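Local coordinates for protein Bd3459 (Bdellovibrio bacteriovorus, PDB 5CEC) that is a predatory endopeptidase of the peptidase S13 family that probably cuts peptidoglycan peptides and is bound by the ankyrin-repeat immunity protein Bd3460, at residues 113-124 / 235-246. The protein carries 1 engineered substitution. Residues are numbered along the deposited sequence; the frame is centred on the assembly and turned at random.
Sequences DPLFGRNMSYFL and LMSAPLKTILKR. With SO4 (sulfate ion), chain D; SO4 (sulfate ion), chain E.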
ATOM      1  N   ASP A 113     -19.009   7.224  -3.505  1.00 14.37           N
ATOM      2  CA  ASP A 113     -17.995   6.285  -4.032  1.00 15.17           C
ATOM      3  C   ASP A 113     -16.631   6.857  -3.607  1.00 13.72           C
ATOM      4  O   ASP A 113     -16.300   7.990  -3.969  1.00 15.27           O
ATOM      5  CB  ASP A 113     -18.154   6.206  -5.564  1.00 14.23           C
ATOM      6  CG  ASP A 113     -17.178   5.288  -6.246  1.00 15.25           C
ATOM      7  OD1 ASP A 113     -16.125   4.923  -5.688  1.00 16.64           O
ATOM      8  OD2 ASP A 113     -17.508   4.931  -7.397  1.00 17.17           O
ATOM      9  N   PRO A 114     -15.821   6.054  -2.900  1.00 14.22           N
ATOM     10  CA  PRO A 114     -14.527   6.520  -2.361  1.00 14.88           C
ATOM     11  C   PRO A 114     -13.352   6.279  -3.273  1.00 14.71           C
ATOM     12  O   PRO A 114     -12.212   6.429  -2.854  1.00 14.70           O
ATOM     13  CB  PRO A 114     -14.382   5.694  -1.076  1.00 15.27           C
ATOM     14  CG  PRO A 114     -14.993   4.400  -1.457  1.00 15.74           C
ATOM     15  CD  PRO A 114     -16.172   4.738  -2.347  1.00 14.97           C
ATOM     16  N   LEU A 115     -13.631   5.912  -4.523  1.00 14.38           N
ATOM     17  CA  LEU A 115     -12.594   5.705  -5.530  1.00 15.02           C
ATOM     18  C   LEU A 115     -12.994   6.341  -6.842  1.00 15.22           C
ATOM     19  O   LEU A 115     -12.807   5.764  -7.904  1.00 17.66           O
ATOM     20  CB  LEU A 115     -12.286   4.206  -5.656  1.00 16.27           C
ATOM     21  CG  LEU A 115     -11.126   3.760  -6.532  1.00 17.97           C
ATOM     22  CD1 LEU A 115      -9.912   4.637  -6.308  1.00 18.86           C
ATOM     23  CD2 LEU A 115     -10.808   2.283  -6.339  1.00 18.15           C
ATOM     24  N   PHE A 116     -13.486   7.568  -6.755  1.00 14.73           N
ATOM     25  CA  PHE A 116     -13.991   8.292  -7.921  1.00 14.66           C
ATOM     26  C   PHE A 116     -13.016   9.428  -8.174  1.00 15.34           C
ATOM     27  O   PHE A 116     -13.073  10.476  -7.525  1.00 15.90           O
ATOM     28  CB  PHE A 116     -15.430   8.774  -7.723  1.00 14.56           C
ATOM     29  CG  PHE A 116     -16.192   8.962  -8.989  1.00 14.34           C
ATOM     30  CD1 PHE A 116     -15.679   9.706 -10.029  1.00 16.09           C
ATOM     31  CD2 PHE A 116     -17.427   8.378  -9.171  1.00 15.22           C
ATOM     32  CE1 PHE A 116     -16.379   9.888 -11.205  1.00 16.79           C
ATOM     33  CE2 PHE A 116     -18.146   8.560 -10.361  1.00 16.30           C
ATOM     34  CZ  PHE A 116     -17.607   9.301 -11.366  1.00 15.59           C
ATOM     35  N   GLY A 117     -12.118   9.181  -9.118  1.00 15.08           N
ATOM     36  CA  GLY A 117     -11.093  10.130  -9.496  1.00 16.05           C
ATOM     37  C   GLY A 117     -10.878  10.076 -10.992  1.00 14.73           C
ATOM     38  O   GLY A 117     -11.821   9.864 -11.768  1.00 15.44           O
ATOM     39  N   ARG A 118      -9.622  10.222 -11.393  1.00 14.92           N
ATOM     40  CA  ARG A 118      -9.247  10.148 -12.816  1.00 15.05           C
ATOM     41  C   ARG A 118      -9.860   8.974 -13.543  1.00 15.28           C
ATOM     42  O   ARG A 118     -10.483   9.153 -14.593  1.00 15.51           O
ATOM     43  CB  ARG A 118      -7.701  10.080 -12.945  1.00 16.55           C
ATOM     44  CG  ARG A 118      -7.214   9.996 -14.395  1.00 16.71           C
ATOM     45  CD  ARG A 118      -5.810   9.407 -14.480  1.00 18.65           C
ATOM     46  NE  ARG A 118      -4.839  10.180 -13.721  1.00 18.65           N
ATOM     47  CZ  ARG A 118      -4.236  11.302 -14.147  1.00 18.89           C
ATOM     48  NH1 ARG A 118      -4.531  11.853 -15.317  1.00 20.38           N
ATOM     49  NH2 ARG A 118      -3.326  11.860 -13.382  1.00 22.35           N
ATOM     50  N   ASN A 119      -9.624   7.770 -13.043  1.00 15.63           N
ATOM     51  CA  ASN A 119      -9.929   6.590 -13.865  1.00 15.28           C
ATOM     52  C   ASN A 119     -11.425   6.314 -13.963  1.00 14.80           C
ATOM     53  O   ASN A 119     -11.933   5.978 -15.053  1.00 16.70           O
ATOM     54  CB  ASN A 119      -9.135   5.393 -13.379  1.00 16.43           C
ATOM     55  CG  ASN A 119      -7.667   5.551 -13.635  1.00 17.31           C
ATOM     56  OD1 ASN A 119      -7.304   6.079 -14.663  1.00 18.39           O
ATOM     57  ND2 ASN A 119      -6.825   5.138 -12.710  1.00 18.80           N
ATOM     58  N   MET A 120     -12.170   6.484 -12.866  1.00 15.18           N
ATOM     59  CA  MET A 120     -13.628   6.410 -12.965  1.00 14.82           C
ATOM     60  C   MET A 120     -14.203   7.497 -13.885  1.00 15.27           C
ATOM     61  O   MET A 120     -15.172   7.267 -14.605  1.00 15.94           O
ATOM     62  CB  MET A 120     -14.277   6.391 -11.585  1.00 15.71           C
ATOM     63  CG  MET A 120     -15.751   6.113 -11.669  1.00 15.32           C
ATOM     64  SD  MET A 120     -16.115   4.502 -12.374  1.00 19.60           S
ATOM     65  CE  MET A 120     -17.420   3.901 -11.328  1.00 18.57           C
ATOM     66  N   SER A 121     -13.585   8.668 -13.867  1.00 15.70           N
ATOM     67  CA  SER A 121     -14.017   9.778 -14.719  1.00 15.37           C
ATOM     68  C   SER A 121     -13.795   9.423 -16.182  1.00 16.06           C
ATOM     69  O   SER A 121     -14.672   9.663 -17.014  1.00 16.76           O
ATOM     70  CB  SER A 121     -13.280  11.078 -14.377  1.00 15.93           C
ATOM     71  OG  SER A 121     -13.664  11.549 -13.102  1.00 17.11           O
ATOM     72  N   TYR A 122     -12.631   8.851 -16.491  1.00 15.12           N
ATOM     73  CA  TYR A 122     -12.370   8.392 -17.851  1.00 16.58           C
ATOM     74  C   TYR A 122     -13.391   7.369 -18.309  1.00 16.39           C
ATOM     75  O   TYR A 122     -13.864   7.418 -19.439  1.00 17.10           O
ATOM     76  CB  TYR A 122     -10.973   7.775 -17.969  1.00 16.70           C
ATOM     77  CG  TYR A 122      -9.775   8.714 -17.877  1.00 16.83           C
ATOM     78  CD1 TYR A 122      -9.907  10.110 -17.860  1.00 17.32           C
ATOM     79  CD2 TYR A 122      -8.503   8.182 -17.802  1.00 17.87           C
ATOM     80  CE1 TYR A 122      -8.799  10.939 -17.780  1.00 18.26           C
ATOM     81  CE2 TYR A 122      -7.393   8.993 -17.722  1.00 18.13           C
ATOM     82  CZ  TYR A 122      -7.537  10.359 -17.719  1.00 18.00           C
ATOM     83  OH  TYR A 122      -6.414  11.126 -17.645  1.00 19.05           O
ATOM     84  N   PHE A 123     -13.727   6.435 -17.435  1.00 15.99           N
ATOM     85  CA  PHE A 123     -14.759   5.444 -17.760  1.00 15.34           C
ATOM     86  C   PHE A 123     -16.109   6.104 -17.970  1.00 15.78           C
ATOM     87  O   PHE A 123     -16.817   5.785 -18.932  1.00 17.50           O
ATOM     88  CB  PHE A 123     -14.836   4.373 -16.686  1.00 15.89           C
ATOM     89  CG  PHE A 123     -15.830   3.284 -16.992  1.00 16.13           C
ATOM     90  CD1 PHE A 123     -15.609   2.363 -18.026  1.00 17.94           C
ATOM     91  CD2 PHE A 123     -17.011   3.206 -16.298  1.00 17.44           C
ATOM     92  CE1 PHE A 123     -16.544   1.387 -18.326  1.00 18.57           C
ATOM     93  CE2 PHE A 123     -17.950   2.224 -16.600  1.00 18.17           C
ATOM     94  CZ  PHE A 123     -17.719   1.324 -17.617  1.00 19.28           C
ATOM     95  N   LEU A 124     -16.464   7.036 -17.102  1.00 15.46           N
ATOM     96  CA  LEU A 124     -17.732   7.731 -17.274  1.00 16.54           C
ATOM     97  C   LEU A 124     -17.787   8.480 -18.612  1.00 16.86           C
ATOM     98  O   LEU A 124     -18.817   8.462 -19.294  1.00 17.17           O
ATOM     99  CB  LEU A 124     -18.016   8.683 -16.111  1.00 16.22           C
ATOM    100  CG  LEU A 124     -19.249   9.587 -16.229  1.00 16.49           C
ATOM    101  CD1 LEU A 124     -20.488   8.757 -16.532  1.00 17.23           C
ATOM    102  CD2 LEU A 124     -19.434  10.432 -15.001  1.00 17.88           C
ATOM    103  N   LEU A 235     -24.295   4.530 -12.778  1.00 16.82           N
ATOM    104  CA  LEU A 235     -22.906   4.148 -12.981  1.00 17.09           C
ATOM    105  C   LEU A 235     -22.455   3.478 -11.689  1.00 17.11           C
ATOM    106  O   LEU A 235     -22.104   4.144 -10.711  1.00 20.00           O
ATOM    107  CB  LEU A 235     -22.045   5.389 -13.249  1.00 17.22           C
ATOM    108  CG  LEU A 235     -20.567   5.108 -13.562  1.00 20.90           C
ATOM    109  CD1 LEU A 235     -20.401   4.740 -15.029  1.00 23.57           C
ATOM    110  CD2 LEU A 235     -19.706   6.311 -13.181  1.00 21.80           C
ATOM    111  N   MET A 236     -22.452   2.158 -11.666  1.00 16.09           N
ATOM    112  CA  MET A 236     -22.078   1.438 -10.457  1.00 17.20           C
ATOM    113  C   MET A 236     -20.570   1.303 -10.357  1.00 17.57           C
ATOM    114  O   MET A 236     -19.891   1.013 -11.337  1.00 18.51           O
ATOM    115  CB  MET A 236     -22.690   0.062 -10.418  1.00 18.79           C
ATOM    116  CG  MET A 236     -24.194   0.077 -10.446  1.00 21.66           C
ATOM    117  SD  MET A 236     -24.909  -1.432  -9.799  1.00 26.56           S
ATOM    118  CE  MET A 236     -24.470  -2.565 -11.109  1.00 28.67           C
ATOM    119  N   SER A 237     -20.039   1.513  -9.157  1.00 15.93           N
ATOM    120  CA  SER A 237     -18.648   1.173  -8.904  1.00 16.47           C
ATOM    121  C   SER A 237     -18.415  -0.313  -9.046  1.00 15.30           C
ATOM    122  O   SER A 237     -19.364  -1.115  -9.036  1.00 16.25           O
ATOM    123  CB  SER A 237     -18.212   1.597  -7.502  1.00 16.22           C
ATOM    124  OG  SER A 237     -18.782   0.767  -6.506  1.00 15.70           O
ATOM    125  N   ALA A 238     -17.150  -0.698  -9.131  1.00 15.80           N
ATOM    126  CA  ALA A 238     -16.705  -2.060  -8.824  1.00 16.24           C
ATOM    127  C   ALA A 238     -17.228  -2.432  -7.426  1.00 15.91           C
ATOM    128  O   ALA A 238     -17.479  -1.551  -6.581  1.00 16.98           O
ATOM    129  CB  ALA A 238     -15.165  -2.152  -8.890  1.00 17.87           C
ATOM    130  N   PRO A 239     -17.356  -3.731  -7.170  1.00 16.51           N
ATOM    131  CA  PRO A 239     -17.834  -4.102  -5.837  1.00 16.92           C
ATOM    132  C   PRO A 239     -16.865  -3.650  -4.749  1.00 15.93           C
ATOM    133  O   PRO A 239     -15.653  -3.493  -4.977  1.00 16.08           O
ATOM    134  CB  PRO A 239     -17.946  -5.616  -5.886  1.00 19.18           C
ATOM    135  CG  PRO A 239     -17.223  -6.067  -7.101  1.00 21.39           C
ATOM    136  CD  PRO A 239     -17.110  -4.900  -8.037  1.00 17.88           C
ATOM    137  N   LEU A 240     -17.404  -3.501  -3.543  1.00 15.25           N
ATOM    138  CA  LEU A 240     -16.606  -3.057  -2.413  1.00 15.06           C
ATOM    139  C   LEU A 240     -15.340  -3.885  -2.205  1.00 15.14           C
ATOM    140  O   LEU A 240     -14.287  -3.318  -1.916  1.00 15.74           O
ATOM    141  CB  LEU A 240     -17.449  -3.049  -1.133  1.00 15.47           C
ATOM    142  CG  LEU A 240     -16.724  -2.602   0.128  1.00 15.34           C
ATOM    143  CD1 LEU A 240     -16.323  -1.144   0.077  1.00 16.31           C
ATOM    144  CD2 LEU A 240     -17.543  -2.920   1.361  1.00 18.24           C
ATOM    145  N   LYS A 241     -15.425  -5.199  -2.389  1.00 14.93           N
ATOM    146  CA  LYS A 241     -14.240  -6.041  -2.220  1.00 16.10           C
ATOM    147  C   LYS A 241     -13.074  -5.539  -3.100  1.00 15.08           C
ATOM    148  O   LYS A 241     -11.929  -5.609  -2.690  1.00 15.11           O
ATOM    149  CB  LYS A 241     -14.555  -7.525  -2.485  1.00 17.77           C
ATOM    150  CG  LYS A 241     -14.996  -7.817  -3.915  1.00 20.94           C
ATOM    151  CD  LYS A 241     -15.392  -9.240  -4.232  1.00 24.65           C
ATOM    152  CE  LYS A 241     -15.771  -9.304  -5.698  1.00 28.06           C
ATOM    153  NZ  LYS A 241     -15.935 -10.674  -6.227  1.00 33.49           N
ATOM    154  N   THR A 242     -13.388  -5.133  -4.332  1.00 15.15           N
ATOM    155  CA  THR A 242     -12.390  -4.628  -5.276  1.00 14.09           C
ATOM    156  C   THR A 242     -11.784  -3.295  -4.793  1.00 13.86           C
ATOM    157  O   THR A 242     -10.571  -3.055  -4.893  1.00 15.16           O
ATOM    158  CB  THR A 242     -12.994  -4.485  -6.669  1.00 15.83           C
ATOM    159  OG1 THR A 242     -13.529  -5.748  -7.053  1.00 19.23           O
ATOM    160  CG2 THR A 242     -11.999  -3.956  -7.689  1.00 16.69           C
ATOM    161  N   ILE A 243     -12.652  -2.411  -4.354  1.00 13.51           N
ATOM    162  CA  ILE A 243     -12.216  -1.118  -3.798  1.00 13.71           C
ATOM    163  C   ILE A 243     -11.281  -1.346  -2.606  1.00 12.61           C
ATOM    164  O   ILE A 243     -10.223  -0.705  -2.469  1.00 13.66           O
ATOM    165  CB  ILE A 243     -13.433  -0.245  -3.410  1.00 14.32           C
ATOM    166  CG1 ILE A 243     -14.223   0.113  -4.680  1.00 16.43           C
ATOM    167  CG2 ILE A 243     -12.978   1.010  -2.619  1.00 14.76           C
ATOM    168  CD1 ILE A 243     -15.565   0.736  -4.369  1.00 17.56           C
ATOM    169  N   LEU A 244     -11.682  -2.270  -1.738  1.00 13.81           N
ATOM    170  CA  LEU A 244     -10.867  -2.639  -0.574  1.00 13.38           C
ATOM    171  C   LEU A 244      -9.530  -3.263  -0.972  1.00 13.51           C
ATOM    172  O   LEU A 244      -8.483  -2.917  -0.428  1.00 14.23           O
ATOM    173  CB  LEU A 244     -11.636  -3.582   0.360  1.00 13.91           C
ATOM    174  CG  LEU A 244     -12.857  -2.952   1.020  1.00 14.32           C
ATOM    175  CD1 LEU A 244     -13.720  -4.029   1.630  1.00 16.11           C
ATOM    176  CD2 LEU A 244     -12.514  -1.921   2.072  1.00 15.08           C
ATOM    177  N   LYS A 245      -9.571  -4.155  -1.969  1.00 13.30           N
ATOM    178  CA  LYS A 245      -8.335  -4.754  -2.484  1.00 13.73           C
ATOM    179  C   LYS A 245      -7.372  -3.665  -2.973  1.00 13.18           C
ATOM    180  O   LYS A 245      -6.176  -3.695  -2.643  1.00 14.11           O
ATOM    181  CB  LYS A 245      -8.637  -5.729  -3.623  1.00 15.17           C
ATOM    182  CG  LYS A 245      -7.442  -6.482  -4.167  1.00 15.52           C
ATOM    183  CD  LYS A 245      -7.024  -7.646  -3.318  1.00 14.82           C
ATOM    184  CE  LYS A 245      -5.727  -8.255  -3.840  1.00 16.09           C
ATOM    185  NZ  LYS A 245      -5.311  -9.490  -3.123  1.00 15.43           N
ATOM    186  N   ARG A 246      -7.889  -2.721  -3.766  1.00 13.23           N
ATOM    187  CA  ARG A 246      -7.037  -1.618  -4.249  1.00 13.66           C
ATOM    188  C   ARG A 246      -6.461  -0.844  -3.050  1.00 12.97           C
ATOM    189  O   ARG A 246      -5.256  -0.576  -2.986  1.00 13.66           O
ATOM    190  CB  ARG A 246      -7.826  -0.702  -5.149  1.00 13.84           C
ATOM    191  CG  ARG A 246      -7.031   0.429  -5.755  1.00 14.56           C
ATOM    192  CD  ARG A 246      -5.873  -0.045  -6.612  1.00 16.09           C
ATOM    193  NE  ARG A 246      -5.390   1.016  -7.489  1.00 17.51           N
ATOM    194  CZ  ARG A 246      -4.236   0.983  -8.144  1.00 18.64           C
ATOM    195  NH1 ARG A 246      -3.332   0.022  -7.946  1.00 18.29           N
ATOM    196  NH2 ARG A 246      -3.971   1.965  -8.972  1.00 18.23           N
TER
HETATM  197  S   SO4 D 502      -0.561   1.177 -10.344  1.00 34.19           S
HETATM  198  O1  SO4 D 502       0.485   0.866 -11.345  1.00 38.82           O
HETATM  199  O2  SO4 D 502      -0.736   0.031  -9.417  1.00 32.44           O
HETATM  200  O3  SO4 D 502      -1.849   1.567 -10.964  1.00 34.16           O
HETATM  201  O4  SO4 D 502      -0.057   2.300  -9.502  1.00 41.32           O
HETATM  202  S   SO4 E 503      -3.768  15.154 -16.381  1.00 32.41           S
HETATM  203  O1  SO4 E 503      -2.867  13.973 -16.304  1.00 31.28           O
HETATM  204  O2  SO4 E 503      -3.015  16.411 -16.201  1.00 37.54           O
HETATM  205  O3  SO4 E 503      -4.952  15.026 -15.518  1.00 35.62           O
HETATM  206  O4  SO4 E 503      -4.374  15.250 -17.763  1.00 36.61           O
HETATM  207  O   HOH W   1     -19.968   5.192  -8.756  1.00 23.01           O
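L235, in strand 231-236, is the apolar centre of this contact: its two methyls divide the side chains of segment 113-124 between them. CD2 meets CE2 of F116 at 3.9 Å and the terminal CE of M120 at 3.8 Å, and also rests against CB of L124. CD1 turns instead to the ring of F123, with CE2 at 3.8 Å, F123 and L235 running antiparallel alongside each other. M120 and L235 approach tip to tip. In the methionine, chi1 (-172°, CG anti to the backbone N) places CG over the centre of the F116 ring, 3.5 Å above its plane, and the bend at chi2 (62°) turns SD, and with it CE, toward L235; one residue thus covers a face of the ring and also meets L235 with its terminal methyl.

Beyond this cluster the packing slackens. The two oxygens of D113 divide their work: OD1 accepts from the backbone N of L115 at 2.9 Å in an Asx turn, while OD2 faces CB of S237, and a water lies within hydrogen-bonding distance of both OD2 and the carbonyl O of L235. P114 crosses I243 at about a right angle, CG to CG2 4.1 Å. CD2 of L115 lies between CG1 of I243 and CG of R246, the latter 4.2 Å away. At this partly exposed edge the guanidinium of R246 extends past the leucine to grip a sulfate, likely carried over from crystallisation, in bidentate fashion: NH1 bonds O2 almost straight (178°) and NH2 bonds O3. Its NE forms a salt bridge with E152.

The contact therefore joins two regions of the chain. Helix 118-130 lies against strand 231-236 of the mixed sheet, which pairs with strand 91-98, whereas P114, L115 and I243 pack on helix 253-262 and L240 on helix 72-84.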